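Local coordinates for uncharacterized protein (Listeria monocytogenes, PDB 3MAB), which is of unknown function but adopts an all-helical fold of the TfoX C-terminal domain family, which belongs to the helix-hairpin-helix clan, at residues E38-I43 with S48-S53; A57-V62 with H68-A73; A4-S7 with N11-K14. The protein carries 2 engineered substitutions. All blocks are in the same frame, centred on the assembly; numbering follows the deposited sequence. Where two conformers were deposited one is given.

Contact 1 of 3, residues E38-I43 with S48-S53; sequences EAFLRI and SSVCMS. Engineered in segment 48-53: Met52 (natural residue Leu).
The ring of Phe40, reaching across from helix 28-46, meets Val50 and Cys51. The backbone N of Cys51 lies at its edge, in the ring plane, while two carbonyl oxygens come in obliquely: Cys51 O sits 3.3 Å from Phe40 CE1, and Val50 O is 3.6 Å from Phe40 CZ. Within the fold, the Trp44 ring also meets that of Phe40, the two planes inclined by about 25°. Phe40 has CG anti to its own N (chi1 -179°), which carries the ring off the helix toward the loop.

From the loop side Val50 supplies the apolar contacts, its two methyls meeting partly different atoms. CG2 rests against the ring, 3.7 Å from Phe40 CE1, and is also 4.1 Å from Ile43 CG1. CG1 turns to the end of the isoleucine, 4.1 Å from Ile43 CD1. Ile43 also packs on Leu16 and Asp19 of helix 14-22.

Just past Val50, Cys51 is the N-cap of helix 52-63, and its backbone N is hydrogen-bonded to Glu54 OE2. The short connection from helix 28-46 to helix 52-63 thus runs past the Phe40 ring, with Val50 packed against it. No hydrogen bond crosses between the segments, so the fit rests on dispersion between Val50 and its two neighbours, together with the weakly polar meeting of backbone carbonyls and the aromatic ring.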
loop_
_atom_site.group_PDB
_atom_site.type_symbol
_atom_site.label_atom_id
_atom_site.label_comp_id
_atom_site.label_asym_id
_atom_site.label_seq_id
_atom_site.Cartn_x
_atom_site.Cartn_y
_atom_site.Cartn_z
ATOM N N GLU B 38 -11.251 12.737 -2.839
ATOM C CA GLU B 38 -10.895 14.164 -2.760
ATOM C C GLU B 38 -9.442 14.365 -3.272
ATOM O O GLU B 38 -9.180 15.279 -4.022
ATOM C CB GLU B 38 -11.015 14.709 -1.353
ATOM C CG GLU B 38 -10.574 16.182 -1.340
ATOM C CD GLU B 38 -10.796 16.940 -0.075
ATOM O OE1 GLU B 38 -11.703 16.638 0.731
ATOM O OE2 GLU B 38 -10.022 17.924 0.135
ATOM N N ALA B 39 -8.517 13.514 -2.859
ATOM C CA ALA B 39 -7.124 13.680 -3.294
ATOM C C ALA B 39 -7.038 13.572 -4.825
ATOM O O ALA B 39 -6.382 14.371 -5.493
ATOM C CB ALA B 39 -6.249 12.678 -2.607
ATOM N N PHE B 40 -7.742 12.602 -5.377
ATOM C CA PHE B 40 -7.787 12.423 -6.823
ATOM C C PHE B 40 -8.343 13.667 -7.493
ATOM O O PHE B 40 -7.768 14.120 -8.464
ATOM C CB PHE B 40 -8.601 11.198 -7.243
ATOM C CG PHE B 40 -8.643 10.992 -8.699
ATOM C CD1 PHE B 40 -7.647 10.275 -9.304
ATOM C CD2 PHE B 40 -9.641 11.516 -9.503
ATOM C CE1 PHE B 40 -7.607 10.108 -10.649
ATOM C CE2 PHE B 40 -9.588 11.315 -10.885
ATOM C CZ PHE B 40 -8.570 10.600 -11.432
ATOM N N LEU B 41 -9.444 14.232 -6.988
ATOM C CA LEU B 41 -10.057 15.401 -7.613
ATOM C C LEU B 41 -9.042 16.562 -7.647
ATOM O O LEU B 41 -8.980 17.362 -8.591
ATOM C CB LEU B 41 -11.330 15.826 -6.886
ATOM C CG LEU B 41 -12.556 15.004 -7.194
ATOM C CD1 LEU B 41 -13.664 15.452 -6.315
ATOM C CD2 LEU B 41 -12.967 15.048 -8.678
ATOM N N ARG B 42 -8.320 16.700 -6.545
ATOM C CA ARG B 42 -7.347 17.789 -6.438
ATOM C C ARG B 42 -6.224 17.659 -7.493
ATOM O O ARG B 42 -5.799 18.663 -8.023
ATOM C CB ARG B 42 -6.825 17.908 -4.998
ATOM C CG ARG B 42 -7.908 18.485 -4.166
ATOM C CD ARG B 42 -7.849 18.416 -2.679
ATOM N NE ARG B 42 -6.758 19.193 -2.166
ATOM C CZ ARG B 42 -6.505 19.417 -0.873
ATOM N NH1 ARG B 42 -7.320 19.022 0.077
ATOM N NH2 ARG B 42 -5.399 20.069 -0.534
ATOM N N ILE B 43 -5.742 16.453 -7.719
ATOM C CA ILE B 43 -4.712 16.241 -8.711
ATOM C C ILE B 43 -5.269 16.330 -10.121
ATOM O O ILE B 43 -4.606 16.850 -11.001
ATOM C CB ILE B 43 -3.853 14.970 -8.469
ATOM C CG1 ILE B 43 -4.596 13.656 -8.483
ATOM C CG2 ILE B 43 -3.176 15.081 -7.095
ATOM C CD1 ILE B 43 -3.595 12.366 -8.422
ATOM N N SER B 48 -5.802 16.752 -15.841
ATOM C CA SER B 48 -6.923 15.844 -15.979
ATOM C C SER B 48 -6.517 14.508 -16.604
ATOM O O SER B 48 -7.385 13.618 -16.744
ATOM C CB SER B 48 -8.022 16.438 -16.812
ATOM O OG SER B 48 -7.629 16.353 -18.140
ATOM N N SER B 49 -5.241 14.366 -16.971
ATOM C CA SER B 49 -4.708 13.080 -17.475
ATOM C C SER B 49 -4.554 12.012 -16.387
ATOM O O SER B 49 -4.429 10.823 -16.690
ATOM C CB SER B 49 -3.362 13.282 -18.158
ATOM O OG SER B 49 -3.449 14.196 -19.239
ATOM N N VAL B 50 -4.562 12.412 -15.118
ATOM C CA VAL B 50 -4.512 11.403 -14.032
ATOM C C VAL B 50 -5.760 10.567 -14.138
ATOM O O VAL B 50 -6.844 11.048 -14.502
ATOM C CB VAL B 50 -4.459 12.005 -12.648
ATOM C CG1 VAL B 50 -3.206 12.829 -12.468
ATOM C CG2 VAL B 50 -5.699 12.791 -12.325
ATOM N N CYS B 51 -5.636 9.284 -13.862
ATOM C CA CYS B 51 -6.741 8.413 -14.239
ATOM C C CYS B 51 -6.900 7.261 -13.278
ATOM O O CYS B 51 -6.554 7.365 -12.092
ATOM C CB CYS B 51 -6.517 7.912 -15.662
ATOM S SG CYS B 51 -5.084 6.855 -15.718
ATOM N N MET B 52 -7.504 6.176 -13.743
ATOM C CA MET B 52 -7.999 5.190 -12.821
ATOM C C MET B 52 -6.901 4.625 -11.999
ATOM O O MET B 52 -7.049 4.321 -10.819
ATOM C CB MET B 52 -8.677 4.052 -13.597
ATOM C CG MET B 52 -9.557 3.254 -12.790
ATOM S SD MET B 52 -10.862 4.197 -11.986
ATOM C CE MET B 52 -10.800 3.233 -10.508
ATOM N N SER B 53 -5.780 4.377 -12.655
ATOM C CA SER B 53 -4.571 3.935 -11.995
ATOM C C SER B 53 -4.214 4.736 -10.780
ATOM O O SER B 53 -3.960 4.148 -9.712
ATOM C CB SER B 53 -3.397 3.954 -12.981
ATOM O OG SER B 53 -3.789 3.234 -14.131
#

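Contact 2 of 3, residues A57-V62 with H68-A73; sequences ALEGAV and HGLDEA
Leu70 reaches back from the loop onto helix 52-63, and its two methyls divide the apolar contact between them. CD2 lies 3.8 Å from Glu59 CG, touching the aliphatic part of the glutamate rather than its carboxylate. CD1 settles over the backbone of the next residue, 4.2 Å from Gly60 N. With no side chain on Gly60, the main chain of the helix itself forms the surface met by this methyl; the CA atoms of Gly60 and Leu70 are 6.6 Å apart, the closest such pair between the two segments. Ile65 and Lys75 touch Leu70 as well.

Topologically this is the connection between consecutive helices. After helix 52-63 the chain passes through a short 3-10 turn ending at Gly69, Leu70 packs back against the preceding helix, and Asp71 serves as N-cap of helix 72-85, its OD1 hydrogen-bonded to Lys74 N. His68, in the same connection, packs on Ser49 of the second subunit.

Polar interactions stay to the side of the leucine. Glu59 has CG anti to its N (chi1 -179°) and a chain bent at chi2 (63°), so that its CG faces the leucine while the carboxylate turns to other partners. OE1 is hydrogen-bonded to Ser36 OG on helix 28-46, and OE2 to Gln63 NE2 a turn further along its own helix. Glu59 OE2 remains 7.0 Å from Asp71 OD2, in the carboxylate at the start of the next helix, probably of like charge.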
loop_
_atom_site.group_PDB
_atom_site.type_symbol
_atom_site.label_atom_id
_atom_site.label_comp_id
_atom_site.label_asym_id
_atom_site.label_seq_id
_atom_site.Cartn_x
_atom_site.Cartn_y
_atom_site.Cartn_z
ATOM N N ALA B 57 -4.419 3.676 -6.772
ATOM C CA ALA B 57 -3.206 3.844 -5.974
ATOM C C ALA B 57 -3.453 4.603 -4.702
ATOM O O ALA B 57 -2.994 4.224 -3.626
ATOM C CB ALA B 57 -2.111 4.551 -6.799
ATOM N N LEU B 58 -4.234 5.665 -4.802
ATOM C CA LEU B 58 -4.538 6.515 -3.688
ATOM C C LEU B 58 -5.392 5.783 -2.653
ATOM O O LEU B 58 -5.145 5.878 -1.451
ATOM C CB LEU B 58 -5.234 7.798 -4.127
ATOM C CG LEU B 58 -4.360 8.737 -4.896
ATOM C CD1 LEU B 58 -5.202 9.845 -5.499
ATOM C CD2 LEU B 58 -3.300 9.394 -4.048
ATOM N N GLU B 59 -6.411 5.025 -3.096
ATOM C CA GLU B 59 -7.235 4.280 -2.141
ATOM C C GLU B 59 -6.442 3.196 -1.480
ATOM O O GLU B 59 -6.559 2.975 -0.272
ATOM C CB GLU B 59 -8.483 3.683 -2.813
ATOM C CG GLU B 59 -9.412 2.915 -1.920
ATOM C CD GLU B 59 -10.047 3.735 -0.818
ATOM O OE1 GLU B 59 -10.196 4.954 -1.008
ATOM O OE2 GLU B 59 -10.475 3.171 0.217
ATOM N N GLY B 60 -5.599 2.499 -2.247
ATOM C CA GLY B 60 -4.738 1.490 -1.675
ATOM C C GLY B 60 -3.791 2.137 -0.647
ATOM O O GLY B 60 -3.592 1.600 0.437
ATOM N N ALA B 61 -3.256 3.291 -0.952
ATOM C CA ALA B 61 -2.397 3.996 0.025
ATOM C C ALA B 61 -3.133 4.283 1.334
ATOM O O ALA B 61 -2.604 4.023 2.430
ATOM C CB ALA B 61 -1.824 5.281 -0.592
ATOM N N VAL B 62 -4.348 4.799 1.218
ATOM C CA VAL B 62 -5.198 5.096 2.368
ATOM C C VAL B 62 -5.453 3.857 3.214
ATOM O O VAL B 62 -5.404 3.904 4.465
ATOM C CB VAL B 62 -6.519 5.769 1.920
ATOM C CG1 VAL B 62 -7.533 5.859 3.075
ATOM C CG2 VAL B 62 -6.226 7.194 1.305
ATOM N N HIS B 68 -3.749 -3.751 -5.847
ATOM C CA HIS B 68 -4.161 -4.997 -6.443
ATOM C C HIS B 68 -5.107 -5.730 -5.450
ATOM O O HIS B 68 -5.985 -6.473 -5.868
ATOM C CB HIS B 68 -2.961 -5.898 -6.766
ATOM C CG HIS B 68 -1.806 -5.208 -7.452
ATOM N ND1 HIS B 68 -1.065 -4.226 -6.838
ATOM C CD2 HIS B 68 -1.189 -5.454 -8.642
ATOM C CE1 HIS B 68 -0.079 -3.841 -7.643
ATOM N NE2 HIS B 68 -0.124 -4.575 -8.739
ATOM N N GLY B 69 -4.915 -5.513 -4.148
ATOM C CA GLY B 69 -5.721 -6.170 -3.119
ATOM C C GLY B 69 -7.012 -5.514 -2.710
ATOM O O GLY B 69 -7.703 -6.001 -1.805
ATOM N N LEU B 70 -7.350 -4.400 -3.334
ATOM C CA LEU B 70 -8.577 -3.740 -2.979
ATOM C C LEU B 70 -9.769 -4.668 -3.189
ATOM O O LEU B 70 -9.807 -5.385 -4.168
ATOM C CB LEU B 70 -8.784 -2.453 -3.792
ATOM C CG LEU B 70 -7.907 -1.237 -3.439
ATOM C CD1 LEU B 70 -7.947 -0.168 -4.507
ATOM C CD2 LEU B 70 -8.354 -0.731 -2.028
ATOM N N ASP B 71 -10.723 -4.626 -2.271
ATOM C CA ASP B 71 -11.935 -5.422 -2.463
ATOM C C ASP B 71 -12.696 -5.030 -3.702
ATOM O O ASP B 71 -12.624 -3.879 -4.180
ATOM C CB ASP B 71 -12.803 -5.462 -1.212
ATOM C CG ASP B 71 -13.252 -4.142 -0.772
ATOM O OD1 ASP B 71 -14.293 -3.642 -1.239
ATOM O OD2 ASP B 71 -12.509 -3.500 0.005
ATOM N N GLU B 72 -13.464 -5.966 -4.232
ATOM C CA GLU B 72 -14.124 -5.732 -5.479
ATOM C C GLU B 72 -15.135 -4.597 -5.354
ATOM O O GLU B 72 -15.322 -3.823 -6.278
ATOM C CB GLU B 72 -14.866 -6.979 -5.904
ATOM C CG GLU B 72 -15.333 -6.945 -7.325
ATOM C CD GLU B 72 -14.191 -6.909 -8.297
ATOM O OE1 GLU B 72 -13.213 -7.644 -8.006
ATOM O OE2 GLU B 72 -14.303 -6.167 -9.314
ATOM N N ALA B 73 -15.829 -4.515 -4.211
ATOM C CA ALA B 73 -16.808 -3.448 -4.020
ATOM C C ALA B 73 -16.168 -2.067 -4.078
ATOM O O ALA B 73 -16.701 -1.142 -4.684
ATOM C CB ALA B 73 -17.541 -3.623 -2.757
#

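Contact 3 of 3, residues A4-S7 with N11-K14; sequences ANLS and NIGK
The N-terminal loop folds back on itself just before helix 14-22, bringing Leu6 and Ser7 against Ile12. The sequence Asn11-Ile12-Gly13, with Asn11 at positive phi (72°) and Gly13 as N-cap, is consistent with the hairpin of a helix-hairpin-helix motif.

The Ile12 side chain packs against one backbone oxygen: Leu6 O lies 3.2 Å from Ile12 CB, with Ile12 CG2 at 3.5 Å and Ile12 CD1 at 3.6 Å, so CB and atoms of both its branches lie against Leu6 O. CG2 stands anti to the backbone N and CG1 anti to the carbonyl carbon (chi1 -53°), which brings both branches to that oxygen. Further out, the methyls Leu6 CD2 and Ile12 CD1 meet more loosely, at 4.4 Å. The return contact comes from the backbone: Ser7 CA points a C-H at Ile12 O, 3.5 Å away, with an angle of 144° at the hydrogen. No conventional hydrogen bond joins the two segments, although the CA atoms of Ser7 and Ile12 approach to 5.0 Å.

Glu17 of helix 14-22 takes a hydrogen bond from Ser7 N and packs on both Leu6 and Ile12. Asn11 bonds to Trp67 N and Ile65 O beyond the end of helix 52-63, while Leu6 lies on Leu20 of helix 14-22 and Ile12 on Leu31 of helix 28-46.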
loop_
_atom_site.group_PDB
_atom_site.type_symbol
_atom_site.label_atom_id
_atom_site.label_comp_id
_atom_site.label_asym_id
_atom_site.label_seq_id
_atom_site.Cartn_x
_atom_site.Cartn_y
_atom_site.Cartn_z
ATOM N N ALA B 4 6.203 8.686 8.425
ATOM C CA ALA B 4 6.301 8.246 6.998
ATOM C C ALA B 4 6.174 9.374 5.949
ATOM O O ALA B 4 5.452 10.378 6.151
ATOM C CB ALA B 4 5.249 7.156 6.740
ATOM N N ASN B 5 6.872 9.203 4.829
ATOM C CA ASN B 5 6.726 10.060 3.654
ATOM C C ASN B 5 5.623 9.469 2.791
ATOM O O ASN B 5 5.417 8.254 2.794
ATOM C CB ASN B 5 8.010 10.086 2.797
ATOM C CG ASN B 5 9.077 10.962 3.369
ATOM O OD1 ASN B 5 8.815 12.081 3.784
ATOM N ND2 ASN B 5 10.303 10.453 3.386
ATOM N N LEU B 6 4.943 10.296 1.989
ATOM C CA LEU B 6 3.985 9.793 0.989
ATOM C C LEU B 6 4.497 8.705 0.068
ATOM O O LEU B 6 3.782 7.738 -0.234
ATOM C CB LEU B 6 3.406 10.942 0.166
ATOM C CG LEU B 6 2.411 11.852 0.867
ATOM C CD1 LEU B 6 2.265 13.137 -0.013
ATOM C CD2 LEU B 6 1.084 11.176 1.042
ATOM N N SER B 7 5.737 8.852 -0.393
ATOM C CA SER B 7 6.313 7.872 -1.303
ATOM C C SER B 7 6.723 6.585 -0.572
ATOM O O SER B 7 7.228 5.693 -1.228
ATOM C CB SER B 7 7.513 8.474 -2.028
ATOM O OG SER B 7 8.524 8.808 -1.119
ATOM N N ASN B 11 1.783 1.949 -3.342
ATOM C CA ASN B 11 1.348 2.486 -4.632
ATOM C C ASN B 11 1.739 3.896 -4.973
ATOM O O ASN B 11 1.412 4.331 -6.071
ATOM C CB ASN B 11 -0.192 2.374 -4.763
ATOM C CG ASN B 11 -0.724 1.090 -4.186
ATOM O OD1 ASN B 11 -0.368 0.019 -4.653
ATOM N ND2 ASN B 11 -1.548 1.190 -3.138
ATOM N N ILE B 12 2.353 4.624 -4.056
ATOM C CA ILE B 12 2.710 6.021 -4.313
ATOM C C ILE B 12 4.128 6.156 -4.805
ATOM O O ILE B 12 5.034 6.063 -3.995
ATOM C CB ILE B 12 2.450 6.919 -3.082
ATOM C CG1 ILE B 12 1.012 6.723 -2.624
ATOM C CG2 ILE B 12 2.723 8.401 -3.483
ATOM C CD1 ILE B 12 0.477 7.732 -1.636
ATOM N N GLY B 13 4.289 6.363 -6.122
ATOM C CA GLY B 13 5.580 6.649 -6.731
ATOM C C GLY B 13 5.985 8.083 -6.551
ATOM O O GLY B 13 5.241 8.900 -6.034
ATOM N N LYS B 14 7.176 8.411 -7.036
ATOM C CA LYS B 14 7.719 9.721 -6.709
ATOM C C LYS B 14 6.883 10.804 -7.403
ATOM O O LYS B 14 6.606 11.841 -6.825
ATOM C CB LYS B 14 9.216 9.793 -7.043
ATOM C CG LYS B 14 10.079 8.889 -6.156
ATOM C CD LYS B 14 9.889 7.395 -6.446
ATOM C CE LYS B 14 11.093 6.557 -6.065
ATOM N NZ LYS B 14 11.009 5.184 -6.661
#

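In the fold
Along the chain the order is contact 3, contact 1, contact 2, each closing before the next opens. Their centres are spaced almost evenly, about 15 to 16 Å from one another. Contacts 1 and 2 share helix 52-63, lie on opposite sides of the chain's centre and touch through Leu58, whose CD1 packs on Ala39, Phe40 and Ile43. Contact 3 reaches contact 2 where Ile12 CD1 meets Ala61 CB at 3.5 Å, but does not touch contact 1, the nearest atoms being about 6 Å apart. Helix 52-63 is therefore the common element of one small helical domain, which the N-terminal loop and the two interhelical connections help to form.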